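Local coordinates for serine proteinase inhibitor 1 (Myxoma virus, PDB 6BJ5), which belongs to the serpin family, inhibits serine-type endopeptidases and is important in the virulence of myxoma virus, at residues A[232-235]-A[236-240]; A[266-269]-A[270-274]. All coordinates share one frame; numbering follows the deposited sequence.

Contact 1 of 2, residues A[232-235]-A[236-240]; sequences VRFW and IRNMR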
ATOM      1  N   VAL A 232     -16.194   1.814  -0.427  1.00 40.49           N
ATOM      2  CA  VAL A 232     -15.635   1.340  -1.693  1.00 37.32           C
ATOM      3  C   VAL A 232     -16.622   0.443  -2.425  1.00 44.66           C
ATOM      4  O   VAL A 232     -16.810   0.569  -3.640  1.00 47.18           O
ATOM      5  CB  VAL A 232     -14.288   0.633  -1.468  1.00 27.46           C
ATOM      6  CG1 VAL A 232     -13.836  -0.018  -2.753  1.00 22.09           C
ATOM      7  CG2 VAL A 232     -13.250   1.636  -0.984  1.00  8.67           C
ATOM      8  N   ARG A 233     -17.248  -0.500  -1.716  1.00 57.09           N
ATOM      9  CA  ARG A 233     -18.213  -1.365  -2.391  1.00 50.97           C
ATOM     10  C   ARG A 233     -19.423  -0.559  -2.852  1.00 50.60           C
ATOM     11  O   ARG A 233     -19.990  -0.832  -3.916  1.00 43.36           O
ATOM     12  CB  ARG A 233     -18.633  -2.515  -1.479  1.00 54.98           C
ATOM     13  CG  ARG A 233     -17.522  -3.531  -1.132  1.00 56.51           C
ATOM     14  CD  ARG A 233     -18.132  -4.699  -0.372  1.00 53.52           C
ATOM     15  NE  ARG A 233     -18.940  -4.156   0.716  1.00 62.80           N
ATOM     16  CZ  ARG A 233     -18.542  -4.044   1.978  1.00 69.65           C
ATOM     17  NH1 ARG A 233     -17.333  -4.461   2.339  1.00 64.33           N
ATOM     18  NH2 ARG A 233     -19.363  -3.506   2.880  1.00 73.16           N
ATOM     19  N   PHE A 234     -19.815   0.447  -2.061  1.00 47.16           N
ATOM     20  CA  PHE A 234     -20.853   1.390  -2.473  1.00 35.62           C
ATOM     21  C   PHE A 234     -20.493   2.039  -3.801  1.00 55.49           C
ATOM     22  O   PHE A 234     -21.289   2.018  -4.750  1.00 54.12           O
ATOM     23  CB  PHE A 234     -21.016   2.447  -1.382  1.00 39.90           C
ATOM     24  CG  PHE A 234     -21.986   3.551  -1.710  1.00 67.50           C
ATOM     25  CD1 PHE A 234     -21.938   4.741  -0.998  1.00 74.58           C
ATOM     26  CD2 PHE A 234     -22.954   3.411  -2.691  1.00 78.70           C
ATOM     27  CE1 PHE A 234     -22.815   5.770  -1.266  1.00 73.45           C
ATOM     28  CE2 PHE A 234     -23.823   4.443  -2.964  1.00 77.27           C
ATOM     29  CZ  PHE A 234     -23.757   5.618  -2.248  1.00 76.63           C
ATOM     30  N   TRP A 235     -19.281   2.601  -3.886  1.00 53.33           N
ATOM     31  CA  TRP A 235     -18.783   3.132  -5.150  1.00 43.47           C
ATOM     32  C   TRP A 235     -18.944   2.117  -6.264  1.00 38.18           C
ATOM     33  O   TRP A 235     -19.454   2.444  -7.335  1.00 37.87           O
ATOM     34  CB  TRP A 235     -17.312   3.539  -5.025  1.00 39.70           C
ATOM     35  CG  TRP A 235     -17.068   4.735  -4.179  1.00 32.38           C
ATOM     36  CD1 TRP A 235     -17.985   5.675  -3.802  1.00 23.99           C
ATOM     37  CD2 TRP A 235     -15.826   5.115  -3.575  1.00 25.43           C
ATOM     38  NE1 TRP A 235     -17.387   6.622  -3.015  1.00 32.83           N
ATOM     39  CE2 TRP A 235     -16.061   6.304  -2.856  1.00 29.64           C
ATOM     40  CE3 TRP A 235     -14.534   4.571  -3.582  1.00 27.59           C
ATOM     41  CZ2 TRP A 235     -15.047   6.970  -2.144  1.00 30.51           C
ATOM     42  CZ3 TRP A 235     -13.518   5.230  -2.857  1.00 22.40           C
ATOM     43  CH2 TRP A 235     -13.786   6.414  -2.151  1.00 28.62           C
ATOM     44  N   ILE A 236     -18.518   0.870  -6.032  1.00 32.09           N
ATOM     45  CA  ILE A 236     -18.536  -0.083  -7.137  1.00 40.85           C
ATOM     46  C   ILE A 236     -19.963  -0.394  -7.568  1.00 47.08           C
ATOM     47  O   ILE A 236     -20.222  -0.618  -8.759  1.00 53.57           O
ATOM     48  CB  ILE A 236     -17.752  -1.350  -6.770  1.00 43.39           C
ATOM     49  CG1 ILE A 236     -16.261  -1.004  -6.666  1.00 44.23           C
ATOM     50  CG2 ILE A 236     -18.007  -2.452  -7.818  1.00 38.13           C
ATOM     51  CD1 ILE A 236     -15.393  -2.094  -6.105  1.00 48.68           C
ATOM     52  N   ARG A 237     -20.913  -0.404  -6.627  1.00 42.95           N
ATOM     53  CA  ARG A 237     -22.281  -0.737  -6.998  1.00 54.40           C
ATOM     54  C   ARG A 237     -22.934   0.419  -7.740  1.00 52.63           C
ATOM     55  O   ARG A 237     -23.689   0.202  -8.690  1.00 43.88           O
ATOM     56  CB  ARG A 237     -23.123  -1.114  -5.770  1.00 64.70           C
ATOM     57  CG  ARG A 237     -22.671  -2.364  -5.008  1.00 72.21           C
ATOM     58  CD  ARG A 237     -23.601  -2.738  -3.839  1.00 66.05           C
ATOM     59  NE  ARG A 237     -24.009  -1.594  -3.032  1.00 68.26           N
ATOM     60  CZ  ARG A 237     -23.600  -1.368  -1.787  1.00 61.49           C
ATOM     61  NH1 ARG A 237     -22.745  -2.201  -1.202  1.00 61.86           N
ATOM     62  NH2 ARG A 237     -24.031  -0.296  -1.134  1.00 45.52           N
ATOM     63  N   ASN A 238     -22.661   1.651  -7.323  1.00 56.84           N
ATOM     64  CA  ASN A 238     -23.374   2.810  -7.842  1.00 58.94           C
ATOM     65  C   ASN A 238     -22.681   3.522  -9.002  1.00 68.51           C
ATOM     66  O   ASN A 238     -23.235   4.501  -9.514  1.00 69.12           O
ATOM     67  CB  ASN A 238     -23.656   3.806  -6.720  1.00 59.43           C
ATOM     68  CG  ASN A 238     -24.754   3.333  -5.798  1.00 61.21           C
ATOM     69  OD1 ASN A 238     -24.887   2.139  -5.523  1.00 61.15           O
ATOM     70  ND2 ASN A 238     -25.598   4.266  -5.371  1.00 63.92           N
ATOM     71  N   MET A 239     -21.492   3.096  -9.420  1.00 73.54           N
ATOM     72  CA  MET A 239     -20.922   3.649 -10.641  1.00 64.96           C
ATOM     73  C   MET A 239     -21.631   3.023 -11.827  1.00 62.95           C
ATOM     74  O   MET A 239     -21.940   1.829 -11.819  1.00 64.20           O
ATOM     75  CB  MET A 239     -19.415   3.403 -10.745  1.00 51.49           C
ATOM     76  CG  MET A 239     -18.574   4.099  -9.696  1.00 46.68           C
ATOM     77  SD  MET A 239     -16.828   3.756  -9.975  1.00 58.34           S
ATOM     78  CE  MET A 239     -16.742   1.977  -9.771  1.00 57.29           C
ATOM     79  N   ARG A 240     -21.912   3.842 -12.836  1.00 64.00           N
ATOM     80  CA  ARG A 240     -22.646   3.419 -14.020  1.00 63.60           C
ATOM     81  C   ARG A 240     -21.810   3.721 -15.252  1.00 59.74           C
ATOM     82  O   ARG A 240     -21.150   4.764 -15.315  1.00 68.03           O
ATOM     83  CB  ARG A 240     -24.007   4.133 -14.110  1.00 62.88           C
ATOM     84  CG  ARG A 240     -24.707   4.300 -12.773  1.00 66.81           C
ATOM     85  CD  ARG A 240     -26.001   3.503 -12.710  1.00 79.77           C
ATOM     86  NE  ARG A 240     -25.824   2.084 -13.021  1.00 89.07           N
ATOM     87  CZ  ARG A 240     -25.482   1.154 -12.134  1.00 90.51           C
ATOM     88  NH1 ARG A 240     -25.262   1.488 -10.872  1.00 97.61           N
ATOM     89  NH2 ARG A 240     -25.356  -0.109 -12.516  1.00 88.00           N
TER
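Phe234 and Asn238, one helical turn apart, meet ring edge to amide on the outer side of helix 229-238. Phe234 has CG anti to its backbone N (chi1 176°), which swings the ring forward along the helix until CD2 lies 3.6 Å from Asn238 CG. The amide sits at the rim of the ring with its plane 84° from the ring plane. Asn238 OD1 lies in the ring plane at its edge. Arg237 bends at chi3 (-44°) and lays one face of its guanidinium over the helix backbone, with NH2 3.8 Å from Phe234 CA. On this side Arg233 and Arg237 are exposed, and their charged groups approach without touching, Arg233 NE being 4.7 Å from Arg237 NH1.

The other side is packed far more tightly. Trp235 and Met239 are buried: the indole meets Phe191 and Tyr198, its NE1 hydrogen-bonded to Tyr198 OH, while the Met239 side chain packs on Val200 and Leu213. Met239, bent at chi3, curls back beside the helix end, CG 3.0 Å and CE 3.7 Å from Trp235 O. Beside them, buried Val232 brings CG1 to 4.2 Å from CD1 of the partly exposed Ile236; Ile236 then packs on Tyr21 of the second chain.

Helical hydrogen bonds run through the segment to its end, where Trp235 O accepts Met239 N at 3.0 Å and, weakly, Asn238 N. Met239 is the first residue to leave helical torsions, and Arg240 NH1 turns back to bond Arg237 O at 3.0 Å. An amphipathic surface helix with its aromatic and thioether side laid on strands 198-204 and 210-217 is the place of helix H on sheet B in the serpin fold.

Contact 2 of 2, residues A[266-269]-A[270-274]; sequences LGVR and DAFDP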
ATOM      1  N   LEU A 266      -4.882   2.253  16.076  1.00 26.67           N
ATOM      2  CA  LEU A 266      -5.901   1.321  15.598  1.00 24.86           C
ATOM      3  C   LEU A 266      -6.009   0.096  16.482  1.00 29.05           C
ATOM      4  O   LEU A 266      -6.584  -0.913  16.062  1.00 28.15           O
ATOM      5  CB  LEU A 266      -5.636   0.904  14.151  1.00 22.49           C
ATOM      6  CG  LEU A 266      -5.806   2.013  13.131  1.00 27.94           C
ATOM      7  CD1 LEU A 266      -5.245   1.610  11.756  1.00 25.46           C
ATOM      8  CD2 LEU A 266      -7.299   2.301  13.044  1.00 20.09           C
ATOM      9  N   GLY A 267      -5.442   0.149  17.683  1.00 42.66           N
ATOM     10  CA  GLY A 267      -5.625  -0.903  18.658  1.00 37.10           C
ATOM     11  C   GLY A 267      -4.516  -1.931  18.745  1.00 42.26           C
ATOM     12  O   GLY A 267      -4.628  -2.858  19.560  1.00 38.98           O
ATOM     13  N   VAL A 268      -3.457  -1.814  17.943  1.00 43.28           N
ATOM     14  CA  VAL A 268      -2.340  -2.758  18.008  1.00 41.81           C
ATOM     15  C   VAL A 268      -1.310  -2.168  18.972  1.00 43.31           C
ATOM     16  O   VAL A 268      -0.485  -1.335  18.600  1.00 39.42           O
ATOM     17  CB  VAL A 268      -1.751  -3.047  16.628  1.00 26.49           C
ATOM     18  CG1 VAL A 268      -0.610  -4.049  16.763  1.00 19.14           C
ATOM     19  CG2 VAL A 268      -2.846  -3.568  15.645  1.00  7.79           C
ATOM     20  N   ARG A 269      -1.377  -2.570  20.227  1.00 45.05           N
ATOM     21  CA  ARG A 269      -0.528  -1.947  21.231  1.00 44.99           C
ATOM     22  C   ARG A 269       0.401  -2.933  21.916  1.00 47.01           C
ATOM     23  O   ARG A 269       1.557  -2.586  22.190  1.00 42.83           O
ATOM     24  CB  ARG A 269      -1.396  -1.247  22.286  1.00 52.56           C
ATOM     25  CG  ARG A 269      -2.275  -0.106  21.766  1.00 56.46           C
ATOM     26  CD  ARG A 269      -2.946   0.610  22.927  1.00 58.12           C
ATOM     27  NE  ARG A 269      -3.910   1.630  22.525  1.00 66.81           N
ATOM     28  CZ  ARG A 269      -3.617   2.896  22.251  1.00 80.09           C
ATOM     29  NH1 ARG A 269      -2.365   3.326  22.320  1.00 84.59           N
ATOM     30  NH2 ARG A 269      -4.585   3.738  21.910  1.00 85.82           N
ATOM     31  N   ASP A 270      -0.076  -4.158  22.199  1.00 41.08           N
ATOM     32  CA  ASP A 270       0.730  -5.110  22.964  1.00 44.48           C
ATOM     33  C   ASP A 270       1.990  -5.507  22.207  1.00 49.15           C
ATOM     34  O   ASP A 270       3.061  -5.676  22.809  1.00 50.57           O
ATOM     35  CB  ASP A 270      -0.074  -6.370  23.313  1.00 32.63           C
ATOM     36  CG  ASP A 270      -0.915  -6.214  24.568  1.00 38.95           C
ATOM     37  OD1 ASP A 270      -0.846  -5.149  25.215  1.00 42.23           O
ATOM     38  OD2 ASP A 270      -1.578  -7.201  24.963  1.00 45.27           O
ATOM     39  N   ALA A 271       1.888  -5.646  20.887  1.00 38.15           N
ATOM     40  CA  ALA A 271       3.041  -6.054  20.101  1.00 38.81           C
ATOM     41  C   ALA A 271       4.231  -5.137  20.329  1.00 29.03           C
ATOM     42  O   ALA A 271       5.374  -5.600  20.299  1.00 38.71           O
ATOM     43  CB  ALA A 271       2.672  -6.093  18.615  1.00 37.97           C
ATOM     44  N   PHE A 272       3.990  -3.858  20.625  1.00 31.56           N
ATOM     45  CA  PHE A 272       5.073  -2.894  20.816  1.00 33.26           C
ATOM     46  C   PHE A 272       5.548  -2.796  22.253  1.00 35.60           C
ATOM     47  O   PHE A 272       6.581  -2.164  22.504  1.00 41.63           O
ATOM     48  CB  PHE A 272       4.655  -1.481  20.377  1.00 23.79           C
ATOM     49  CG  PHE A 272       4.295  -1.382  18.933  1.00 35.61           C
ATOM     50  CD1 PHE A 272       3.002  -1.660  18.506  1.00 28.53           C
ATOM     51  CD2 PHE A 272       5.257  -1.041  17.988  1.00 45.20           C
ATOM     52  CE1 PHE A 272       2.671  -1.577  17.162  1.00 21.82           C
ATOM     53  CE2 PHE A 272       4.933  -0.961  16.649  1.00 37.63           C
ATOM     54  CZ  PHE A 272       3.633  -1.230  16.236  1.00 23.68           C
ATOM     55  N   ASP A 273       4.834  -3.403  23.197  1.00 43.78           N
ATOM     56  CA  ASP A 273       5.158  -3.215  24.597  1.00 42.49           C
ATOM     57  C   ASP A 273       5.965  -4.417  25.051  1.00 41.76           C
ATOM     58  O   ASP A 273       5.428  -5.539  25.069  1.00 40.23           O
ATOM     59  CB  ASP A 273       3.878  -3.086  25.416  1.00 50.39           C
ATOM     60  CG  ASP A 273       4.133  -2.920  26.899  1.00 61.91           C
ATOM     61  OD1 ASP A 273       5.309  -2.934  27.337  1.00 61.37           O
ATOM     62  OD2 ASP A 273       3.125  -2.771  27.630  1.00 70.18           O
ATOM     63  N   PRO A 274       7.232  -4.243  25.437  1.00 49.24           N
ATOM     64  CA  PRO A 274       8.058  -5.412  25.800  1.00 55.72           C
ATOM     65  C   PRO A 274       7.518  -6.175  26.996  1.00 62.90           C
ATOM     66  O   PRO A 274       7.612  -7.411  27.037  1.00 60.06           O
ATOM     67  CB  PRO A 274       9.429  -4.790  26.110  1.00 40.67           C
ATOM     68  CG  PRO A 274       9.425  -3.480  25.404  1.00 45.24           C
ATOM     69  CD  PRO A 274       8.006  -2.992  25.433  1.00 50.20           C
TER
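The backbone folds into a tight turn in which Phe272 N donates to Arg269 O at 3.2 Å, the donor standing well above the carbonyl plane (54° out of it) instead of on a lone pair. One residue on, Asp273 N bonds Asp270 O at 2.9 Å, making two overlapping beta turns, the second of type I, through residues with helical torsions. Just before the turns, Val268 makes the apolar contact: with CG1 anti to the backbone N (chi1 -179°), this methyl meets Ala271 CB at 4.3 Å and Phe272 CE1 at 4.1 Å. The Phe272 ring points back along the chain and sets its edge against the backbone, CE1 lying 3.5 Å from Val268 O, with Arg269 O also near the ring plane. Val268, Ala271 and Phe272 are buried together, whereas Arg269 is exposed, its chain extended from CG to NE.

Buried Asp270 has several partners: OD2 accepts Asn54 ND2 and OD1 forms a salt bridge with Arg276, which would probably favour the charged carboxylate. Glu58 OE1 receives both Arg269 N and Asp270 N. Just upstream, Gly267 closes helix 260-265 as the C-prime residue of a Schellman motif. The turns therefore bridge helix 53-58, reached through Asp270 and Ala271, and helix 260-265, against which Phe272 packs, on the way to strand 293-302.

Overall arrangement
Both contacts are local, and they follow each other in the chain, with centres about 35 Å apart and nearest atoms about 15 Å apart; they share no helix or strand. Contact 1 is a surface helix whose buried side rests on a three-stranded sheet and which also touches the second chain; its exposed arginines lie away from the buried Trp235 and Met239. Contact 2 is mostly buried and non-helical by its bonding: small apolar contacts and a ring edge against carbonyl oxygens are joined to a buried aspartate with polar partners outside. Regular backbone bonding organises contact 1, whereas turn bonds and side-chain bonds from helix 53-58 and from Arg276 hold contact 2.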